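Local coordinates for protein TRAP dicarboxylate transporter-DctP subunit (Marinobacter aquaeolei, PDB 4PFI) that probably binds a small organic solute, such as a carboxylate, in the periplasm and delivers it to a TRAP-type membrane transporter, at residues Q84-T89 / A97-G102. Residues are numbered along the deposited sequence; the frame is centred on the assembly and turned at random.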
loop_
_atom_site.group_PDB
_atom_site.type_symbol
_atom_site.label_atom_id
_atom_site.label_comp_id
_atom_site.label_asym_id
_atom_site.label_seq_id
_atom_site.Cartn_x
_atom_site.Cartn_y
_atom_site.Cartn_z
ATOM N N GLN A 84 -3.824 -17.326 4.219
ATOM C CA GLN A 84 -3.139 -16.034 4.351
ATOM C C GLN A 84 -1.650 -16.029 4.009
ATOM O O GLN A 84 -0.852 -16.792 4.558
ATOM C CB GLN A 84 -3.319 -15.490 5.770
ATOM C CG GLN A 84 -4.583 -14.667 5.956
ATOM C CD GLN A 84 -5.743 -15.466 6.550
ATOM O OE1 GLN A 84 -5.596 -16.637 6.920
ATOM N NE2 GLN A 84 -6.909 -14.826 6.645
ATOM N N LEU A 85 -1.285 -15.113 3.125
ATOM C CA LEU A 85 0.075 -15.027 2.608
ATOM C C LEU A 85 1.108 -14.848 3.728
ATOM O O LEU A 85 2.237 -15.349 3.640
ATOM C CB LEU A 85 0.161 -13.869 1.617
ATOM C CG LEU A 85 0.100 -14.260 0.139
ATOM C CD1 LEU A 85 -1.035 -15.219 -0.172
ATOM C CD2 LEU A 85 -0.004 -12.999 -0.729
ATOM N N THR A 86 0.719 -14.142 4.783
ATOM C CA THR A 86 1.630 -13.878 5.882
ATOM C C THR A 86 1.855 -15.132 6.727
ATOM O O THR A 86 2.896 -15.259 7.376
ATOM C CB THR A 86 1.115 -12.744 6.768
ATOM O OG1 THR A 86 -0.085 -13.164 7.429
ATOM C CG2 THR A 86 0.835 -11.501 5.928
ATOM N N GLU A 87 0.906 -16.069 6.705
ATOM C CA GLU A 87 1.078 -17.323 7.435
ATOM C C GLU A 87 1.963 -18.235 6.599
ATOM O O GLU A 87 2.870 -18.878 7.114
ATOM C CB GLU A 87 -0.264 -18.004 7.699
ATOM N N LEU A 88 1.701 -18.266 5.294
ATOM C CA LEU A 88 2.505 -19.065 4.368
ATOM C C LEU A 88 3.969 -18.662 4.415
ATOM O O LEU A 88 4.849 -19.499 4.236
ATOM C CB LEU A 88 1.980 -18.924 2.941
ATOM C CG LEU A 88 0.585 -19.523 2.753
ATOM C CD1 LEU A 88 0.139 -19.362 1.315
ATOM C CD2 LEU A 88 0.549 -21.006 3.172
ATOM N N THR A 89 4.234 -17.386 4.660
ATOM C CA THR A 89 5.605 -16.911 4.688
ATOM C C THR A 89 6.242 -17.244 6.030
ATOM O O THR A 89 7.404 -17.654 6.089
ATOM C CB THR A 89 5.710 -15.404 4.435
ATOM O OG1 THR A 89 5.109 -15.076 3.175
ATOM C CG2 THR A 89 7.173 -14.976 4.425
ATOM N N ALA A 97 6.900 -12.722 -0.020
ATOM C CA ALA A 97 5.542 -12.242 -0.263
ATOM C C ALA A 97 5.448 -10.743 -0.096
ATOM O O ALA A 97 6.272 -10.117 0.565
ATOM C CB ALA A 97 4.559 -12.907 0.671
ATOM N N PHE A 98 4.431 -10.176 -0.724
ATOM C CA PHE A 98 4.047 -8.815 -0.458
ATOM C C PHE A 98 3.121 -8.831 0.749
ATOM O O PHE A 98 2.335 -9.760 0.938
ATOM C CB PHE A 98 3.341 -8.219 -1.671
ATOM C CG PHE A 98 4.283 -7.618 -2.675
ATOM C CD1 PHE A 98 4.952 -6.436 -2.386
ATOM C CD2 PHE A 98 4.496 -8.213 -3.906
ATOM C CE1 PHE A 98 5.821 -5.869 -3.299
ATOM C CE2 PHE A 98 5.356 -7.636 -4.813
ATOM C CZ PHE A 98 6.018 -6.465 -4.506
ATOM N N ALA A 99 3.216 -7.800 1.572
ATOM C CA ALA A 99 2.309 -7.646 2.704
ATOM C C ALA A 99 2.014 -6.168 2.851
ATOM O O ALA A 99 2.915 -5.367 3.065
ATOM C CB ALA A 99 2.929 -8.191 3.989
ATOM N N SER A 100 0.748 -5.807 2.706
ATOM C CA SER A 100 0.297 -4.439 2.922
ATOM C C SER A 100 -0.101 -4.175 4.388
ATOM O O SER A 100 -0.224 -5.114 5.188
ATOM C CB SER A 100 -0.857 -4.176 1.974
ATOM O OG SER A 100 -0.398 -4.365 0.637
ATOM N N PRO A 101 -0.271 -2.892 4.757
ATOM C CA PRO A 101 -0.609 -2.559 6.154
ATOM C C PRO A 101 -1.898 -3.232 6.614
ATOM O O PRO A 101 -1.930 -3.719 7.743
ATOM C CB PRO A 101 -0.731 -1.029 6.137
ATOM C CG PRO A 101 0.196 -0.597 5.024
ATOM C CD PRO A 101 0.033 -1.688 3.964
ATOM N N GLY A 102 -2.913 -3.309 5.754
ATOM C CA GLY A 102 -4.130 -4.028 6.100
ATOM C C GLY A 102 -3.920 -5.455 6.605
ATOM O O GLY A 102 -4.531 -5.874 7.588
#
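Ala97 meets the helix through its methyl group: CB lies 3.4 Å from Thr89 OG1, the shortest approach between 84-89 and 97-102, and its bond from CA points at the helix. The hydroxyl it touches is already engaged. Thr89 OG1 donates to Leu85 O at 2.9 Å, with a C=O...O angle of 150° and the donor tilted 29° from the carbonyl plane, while Thr89 N reaches the same oxygen from the opposite face. Thr89, one turn further on, thus grips Leu85 O with two bonds, and the one from OG1 holds the hydroxyl's rotation. The torsion agrees: OG1 stands anti to the carbonyl carbon, beside the backbone N (chi1 -57°), which turns it back along the helix.

The remaining contacts are looser and purely van der Waals. Thr86 sends its methyl, not its hydroxyl, across, CG2 lying 4.4 Å from Ala99 CB. Leu85 extends one branch alongside the strand, CD2 coming within 4.3 Å of Phe98 O, and also packs on Ala41. Of the two alanines, only Ala97 aims its methyl at the helix, Ala99 offering the flank of its own, whereas the Phe98 side chain leaves on the other side of the strand to meet the rings of Phe40 and Tyr53.

The axes of 85-89 and 97-99 approach to 8.7 Å at 134°, so the helix crosses the strand obliquely, with the two chain directions more opposed than aligned. Strand 96-99 pairs parallel with 37-41, which in turn pairs parallel with 70-74, so helix 85-91 is the connection of a beta-alpha-beta crossover that skips the middle strand, a unit of the alpha/beta domains of periplasmic solute-binding proteins, here in the apo, open form.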